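Local coordinates for conserved hypothetical protein TM1158 (Thermotoga maritima, PDB 1O1Y) that is probably a class I glutamine amidotransferase of a flavodoxin-like fold, with a domain expected to release ammonia from glutamine, at residues I18-I23 with G66-Y71; Q148-T153 with G181-I186. One frame throughout, in Å; residues are numbered along the deposited sequence.

Contact 1 of 2, residues I18-I23 with G66-Y71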
loop_
_atom_site.group_PDB
_atom_site.type_symbol
_atom_site.label_atom_id
_atom_site.label_comp_id
_atom_site.label_asym_id
_atom_site.label_seq_id
_atom_site.Cartn_x
_atom_site.Cartn_y
_atom_site.Cartn_z
ATOM N N ILE A 18 5.877 -7.486 -3.163
ATOM C CA ILE A 18 7.182 -6.856 -3.132
ATOM C C ILE A 18 7.302 -6.099 -1.794
ATOM O O ILE A 18 6.586 -5.148 -1.523
ATOM C CB ILE A 18 7.401 -5.906 -4.320
ATOM C CG1 ILE A 18 7.165 -6.649 -5.652
ATOM C CG2 ILE A 18 8.802 -5.291 -4.269
ATOM C CD1 ILE A 18 7.158 -5.709 -6.888
ATOM N N ARG A 19 8.213 -6.577 -0.982
ATOM C CA ARG A 19 8.352 -6.174 0.409
ATOM C C ARG A 19 9.708 -5.514 0.708
ATOM O O ARG A 19 10.768 -6.020 0.352
ATOM C CB ARG A 19 8.170 -7.398 1.294
ATOM C CG ARG A 19 8.302 -7.056 2.836
ATOM C CD ARG A 19 7.854 -8.163 3.753
ATOM N NE ARG A 19 8.642 -9.386 3.525
ATOM C CZ ARG A 19 8.439 -10.555 4.127
ATOM N NH1 ARG A 19 7.598 -10.659 5.147
ATOM N NH2 ARG A 19 9.146 -11.617 3.767
ATOM N N HIS A 20 9.643 -4.352 1.332
ATOM C CA HIS A 20 10.839 -3.599 1.683
ATOM C C HIS A 20 11.334 -3.778 3.099
ATOM O O HIS A 20 12.528 -3.643 3.360
ATOM C CB HIS A 20 10.508 -2.173 1.509
ATOM C CG HIS A 20 10.101 -1.838 0.125
ATOM N ND1 HIS A 20 8.975 -1.099 -0.155
ATOM C CD2 HIS A 20 10.592 -2.256 -1.067
ATOM C CE1 HIS A 20 8.880 -0.940 -1.469
ATOM N NE2 HIS A 20 9.856 -1.625 -2.044
ATOM N N VAL A 21 10.404 -4.064 4.000
ATOM C CA VAL A 21 10.684 -4.180 5.425
ATOM C C VAL A 21 9.919 -5.391 5.893
ATOM O O VAL A 21 8.726 -5.461 5.632
ATOM C CB VAL A 21 10.177 -2.924 6.175
ATOM C CG1 VAL A 21 10.433 -3.048 7.647
ATOM C CG2 VAL A 21 10.914 -1.645 5.644
ATOM N N GLU A 22 10.591 -6.320 6.574
ATOM C CA GLU A 22 9.979 -7.620 6.878
ATOM C C GLU A 22 8.655 -7.499 7.643
ATOM O O GLU A 22 7.680 -8.188 7.325
ATOM C CB GLU A 22 10.937 -8.509 7.641
ATOM C CG GLU A 22 10.376 -9.903 7.882
ATOM C CD GLU A 22 11.406 -10.838 8.473
ATOM O OE1 GLU A 22 12.540 -10.386 8.785
ATOM O OE2 GLU A 22 11.072 -12.035 8.624
ATOM N N ILE A 23 8.627 -6.585 8.614
ATOM C CA ILE A 23 7.428 -6.327 9.428
ATOM C C ILE A 23 6.296 -5.703 8.634
ATOM O O ILE A 23 5.121 -5.891 8.953
ATOM C CB ILE A 23 7.824 -5.382 10.617
ATOM C CG1 ILE A 23 8.697 -6.158 11.604
ATOM C CG2 ILE A 23 6.626 -4.770 11.294
ATOM C CD1 ILE A 23 7.971 -7.197 12.391
ATOM N N GLY A 66 7.503 1.312 3.227
ATOM C CA GLY A 66 8.832 1.328 3.759
ATOM C C GLY A 66 9.308 2.767 3.983
ATOM O O GLY A 66 8.669 3.735 3.596
ATOM N N TYR A 67 10.464 2.900 4.597
ATOM C CA TYR A 67 10.967 4.214 5.002
ATOM C C TYR A 67 11.860 4.845 3.923
ATOM O O TYR A 67 12.231 6.022 4.048
ATOM C CB TYR A 67 11.776 4.069 6.304
ATOM C CG TYR A 67 12.829 3.054 6.203
ATOM C CD1 TYR A 67 14.021 3.329 5.531
ATOM C CD2 TYR A 67 12.683 1.795 6.786
ATOM C CE1 TYR A 67 14.997 2.380 5.407
ATOM C CE2 TYR A 67 13.658 0.835 6.658
ATOM C CZ TYR A 67 14.830 1.130 5.977
ATOM O OH TYR A 67 15.849 0.202 5.847
HETATM N N MSE A 68 12.219 4.085 2.877
HETATM C CA MSE A 68 13.121 4.600 1.824
HETATM C C MSE A 68 12.414 5.739 1.089
HETATM O O MSE A 68 11.209 5.692 0.902
HETATM C CB MSE A 68 13.455 3.536 0.776
HETATM C CG MSE A 68 14.137 2.276 1.268
HETATM SE SE MSE A 68 12.695 0.975 1.634
HETATM C CE MSE A 68 13.638 -0.021 2.984
ATOM N N GLY A 69 13.175 6.734 0.649
ATOM C CA GLY A 69 12.620 7.786 -0.174
ATOM C C GLY A 69 12.550 7.333 -1.625
ATOM O O GLY A 69 13.401 6.561 -2.081
ATOM N N ALA A 70 11.583 7.867 -2.370
ATOM C CA ALA A 70 11.394 7.497 -3.761
ATOM C C ALA A 70 12.551 7.875 -4.672
ATOM O O ALA A 70 12.664 7.310 -5.731
ATOM C CB ALA A 70 10.084 8.122 -4.298
ATOM N N TYR A 71 13.390 8.848 -4.305
ATOM C CA TYR A 71 14.526 9.249 -5.100
ATOM C C TYR A 71 15.823 8.700 -4.536
ATOM O O TYR A 71 16.885 9.171 -4.914
ATOM C CB TYR A 71 14.647 10.778 -5.145
ATOM C CG TYR A 71 13.411 11.417 -5.737
ATOM C CD1 TYR A 71 12.484 12.054 -4.926
ATOM C CD2 TYR A 71 13.152 11.323 -7.089
ATOM C CE1 TYR A 71 11.330 12.619 -5.473
ATOM C CE2 TYR A 71 11.995 11.906 -7.663
ATOM C CZ TYR A 71 11.100 12.542 -6.829
ATOM O OH TYR A 71 9.989 13.089 -7.347
#
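M68, a selenomethionine, lies against H20. M68 SE is 3.8 Å from H20 CB. M68 SE also meets the H20 imidazole obliquely, 4.7 Å from its centroid and 34° off the ring normal, the selenium counterpart of a sulfur-aromatic contact. The M68 side chain bends at chi2 (93°), which sets SE beside H20 CB. The methyl then points to the backbone, with M68 CE 3.8 Å from H20 O. The same methyl lies over the rim of one face of the Y67 ring.

V21 touches with one branch. V21 CG2 stands anti to its carbonyl carbon and meets Y67 CE2 at 3.8 Å. V21 CG2 also reaches M68 CE at 4.1 Å and lies near G66 CA. No hydrogen bond joins the two segments.

G66 faces H20 closely. A CB at this position would come too near H20 CB and would press on the carbonyl O of G65. G66 N lies near the plane of the H20 ring, at its edge, but bonds to the cysteinesulfonic acid at C100. The ring is fixed from outside the two segments, ND1 by G65 O and NE2 by E82.

Both loops follow neighbouring parallel strands, 14-18 and 60-63, and lead into helices 28-35 and 78-92. This is the usual place for an active site in a flavodoxin-like fold. The bond from G66 N to the oxidised C100 is consistent with the oxyanion hole of class I glutamine amidotransferases.

Contact 2 of 2, residues Q148-T153 with G181-I186. With SO4 (sulfate ion), chain C.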
loop_
_atom_site.group_PDB
_atom_site.type_symbol
_atom_site.label_atom_id
_atom_site.label_comp_id
_atom_site.label_asym_id
_atom_site.label_seq_id
_atom_site.Cartn_x
_atom_site.Cartn_y
_atom_site.Cartn_z
ATOM N N GLN A 148 -2.228 5.328 9.128
ATOM C CA GLN A 148 -1.212 6.091 8.401
ATOM C C GLN A 148 0.110 5.973 9.098
ATOM O O GLN A 148 0.200 5.989 10.345
ATOM C CB GLN A 148 -1.552 7.588 8.375
ATOM C CG GLN A 148 -2.856 7.906 7.632
ATOM C CD GLN A 148 -2.694 7.939 6.129
ATOM O OE1 GLN A 148 -1.712 7.425 5.580
ATOM N NE2 GLN A 148 -3.671 8.560 5.447
ATOM N N TRP A 149 1.160 5.901 8.309
ATOM C CA TRP A 149 2.497 5.998 8.838
ATOM C C TRP A 149 3.421 6.572 7.765
ATOM O O TRP A 149 4.209 5.862 7.158
ATOM C CB TRP A 149 3.008 4.637 9.311
ATOM C CG TRP A 149 4.153 4.777 10.316
ATOM C CD1 TRP A 149 5.262 5.559 10.203
ATOM C CD2 TRP A 149 4.255 4.134 11.596
ATOM N NE1 TRP A 149 6.036 5.448 11.334
ATOM C CE2 TRP A 149 5.448 4.561 12.191
ATOM C CE3 TRP A 149 3.447 3.248 12.299
ATOM C CZ2 TRP A 149 5.852 4.112 13.451
ATOM C CZ3 TRP A 149 3.861 2.797 13.537
ATOM C CH2 TRP A 149 5.038 3.232 14.094
ATOM N N HIS A 150 3.334 7.880 7.543
ATOM C CA HIS A 150 4.078 8.489 6.438
ATOM C C HIS A 150 4.373 9.950 6.720
ATOM O O HIS A 150 3.592 10.643 7.352
ATOM C CB HIS A 150 3.321 8.332 5.100
ATOM C CG HIS A 150 2.178 9.282 4.927
ATOM N ND1 HIS A 150 2.288 10.453 4.197
ATOM C CD2 HIS A 150 0.914 9.263 5.416
ATOM C CE1 HIS A 150 1.140 11.111 4.255
ATOM N NE2 HIS A 150 0.298 10.420 5.007
ATOM N N GLY A 151 5.496 10.391 6.173
ATOM C CA GLY A 151 5.899 11.769 6.166
ATOM C C GLY A 151 5.940 12.375 4.779
ATOM O O GLY A 151 5.960 13.589 4.673
ATOM N N ASP A 152 5.994 11.549 3.752
ATOM C CA ASP A 152 6.056 12.050 2.372
ATOM C C ASP A 152 4.684 11.975 1.748
ATOM O O ASP A 152 3.793 11.216 2.180
ATOM C CB ASP A 152 7.022 11.242 1.515
ATOM C CG ASP A 152 8.495 11.602 1.747
ATOM O OD1 ASP A 152 8.834 12.501 2.585
ATOM O OD2 ASP A 152 9.395 10.969 1.120
ATOM N N THR A 153 4.518 12.780 0.720
ATOM C CA THR A 153 3.335 12.744 -0.149
ATOM C C THR A 153 3.725 12.936 -1.619
ATOM O O THR A 153 4.878 12.862 -1.976
ATOM C CB THR A 153 2.288 13.812 0.371
ATOM O OG1 THR A 153 1.010 13.630 -0.274
ATOM C CG2 THR A 153 2.722 15.198 0.093
ATOM N N GLY A 181 -2.750 3.284 -6.281
ATOM C CA GLY A 181 -1.860 3.713 -5.218
ATOM C C GLY A 181 -2.643 4.216 -4.033
ATOM O O GLY A 181 -3.489 5.069 -4.182
ATOM N N LEU A 182 -2.343 3.691 -2.849
ATOM C CA LEU A 182 -2.956 4.159 -1.595
ATOM C C LEU A 182 -1.859 4.577 -0.657
ATOM O O LEU A 182 -0.958 3.817 -0.405
ATOM C CB LEU A 182 -3.794 3.041 -0.950
ATOM C CG LEU A 182 -4.958 2.454 -1.707
ATOM C CD1 LEU A 182 -5.665 1.377 -0.846
ATOM C CD2 LEU A 182 -5.919 3.528 -2.147
ATOM N N GLN A 183 -1.923 5.798 -0.146
ATOM C CA GLN A 183 -0.930 6.262 0.802
ATOM C C GLN A 183 -1.046 5.515 2.155
ATOM O O GLN A 183 -0.048 5.280 2.873
ATOM C CB GLN A 183 -1.089 7.764 0.989
ATOM C CG GLN A 183 -0.160 8.359 2.017
ATOM C CD GLN A 183 1.274 8.339 1.529
ATOM O OE1 GLN A 183 1.641 9.176 0.700
ATOM N NE2 GLN A 183 2.081 7.390 2.029
ATOM N N PHE A 184 -2.290 5.151 2.485
ATOM C CA PHE A 184 -2.680 4.632 3.785
ATOM C C PHE A 184 -2.788 3.087 3.837
ATOM O O PHE A 184 -2.765 2.379 2.789
ATOM C CB PHE A 184 -4.017 5.266 4.194
ATOM C CG PHE A 184 -5.096 5.091 3.175
ATOM C CD1 PHE A 184 -5.349 6.090 2.216
ATOM C CD2 PHE A 184 -5.926 3.971 3.214
ATOM C CE1 PHE A 184 -6.350 5.911 1.264
ATOM C CE2 PHE A 184 -6.910 3.813 2.296
ATOM C CZ PHE A 184 -7.151 4.782 1.315
ATOM N N HIS A 185 -3.027 2.593 5.045
ATOM C CA HIS A 185 -3.096 1.163 5.319
ATOM C C HIS A 185 -4.502 0.764 5.740
ATOM O O HIS A 185 -5.043 1.294 6.730
ATOM C CB HIS A 185 -2.130 0.844 6.450
ATOM C CG HIS A 185 -0.715 1.133 6.105
ATOM N ND1 HIS A 185 0.102 0.219 5.471
ATOM C CD2 HIS A 185 0.031 2.251 6.278
ATOM C CE1 HIS A 185 1.307 0.750 5.305
ATOM N NE2 HIS A 185 1.291 1.981 5.782
ATOM N N ILE A 186 -5.078 -0.191 5.004
ATOM C CA ILE A 186 -6.283 -0.871 5.424
ATOM C C ILE A 186 -5.992 -2.344 5.691
ATOM O O ILE A 186 -6.923 -3.111 6.013
ATOM C CB ILE A 186 -7.422 -0.730 4.383
ATOM C CG1 ILE A 186 -7.088 -1.410 3.062
ATOM C CG2 ILE A 186 -7.761 0.729 4.147
ATOM C CD1 ILE A 186 -8.231 -1.355 1.998
HETATM S S SO4 C . 7.872 8.361 4.556
HETATM O O1 SO4 C . 7.933 8.587 5.986
HETATM O O2 SO4 C . 6.576 8.683 3.912
HETATM O O3 SO4 C . 8.063 6.921 4.390
HETATM O O4 SO4 C . 8.961 9.037 3.832
HETATM O O HOH W 1 0.673 5.811 5.520
HETATM O O HOH W 2 0.005 11.355 0.617
#
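The end of the Q183 side chain, CG and its amide, lies over one face of the H150 ring. The amide and ring planes are 10° apart, and Q183 CG sits 3.6 Å from the H150 ring centroid in a CH-pi contact. The ring is held at its rim as well: H150 ND1 donates to D152 O at 2.6 Å, and NE2 bonds to E122. With an alanine here in place of H150 the ring is gone, which would probably leave D152 O and E122 without their partner and open a gap beside the Q183 amide. Q183 OE1 makes no bond to D152 O but takes Q104 NE2 and a water that also bonds T153 OG1.

Q148 bends at chi2 (-80°) and brings its amide to F184 CB, 3.4 Å from Q148 OE1. Its NE2 goes to Q172. A second water joins Q148 OE1, W149 N and Q183 O.

The sulfate is bound by backbone N-H groups alone within this contact: G151 N to O1 and O2, and D152 N to O2 at 2.9 Å.

W149 and H150 form a classic beta bulge opposite E122, where strand 143-150 pairs with edge strand 122-123. Segment 181-186 leaves strand 179-182 toward helix 190-199, where the H185 ring meets W196 edge-to-face.

In the fold
Contact 1 is partly buried and joins loops at the ends of parallel strands. Contact 2 is buried, nearer the centre of the chain, and joins the antiparallel part of the main sheet to the chain leaving strand 179-182. They share no strand or loop, though strands 14-18, 60-63, 143-150 and 179-182 all belong to one mixed sheet. Contacts 1 and 2 do not touch; the nearest atoms of contact 1 and contact 2 are about 5 Å apart. Contact 1 is mostly apolar, with selenium and methyl groups. Contact 2 is more polar, with stacked flat groups, waters and a sulfate. Both supply an atom bonded to the oxidised C100. In contact 2 it is H185 NE2; with E187 behind H185, this fits the Cys-His-Glu triad of class I glutamine amidotransferases.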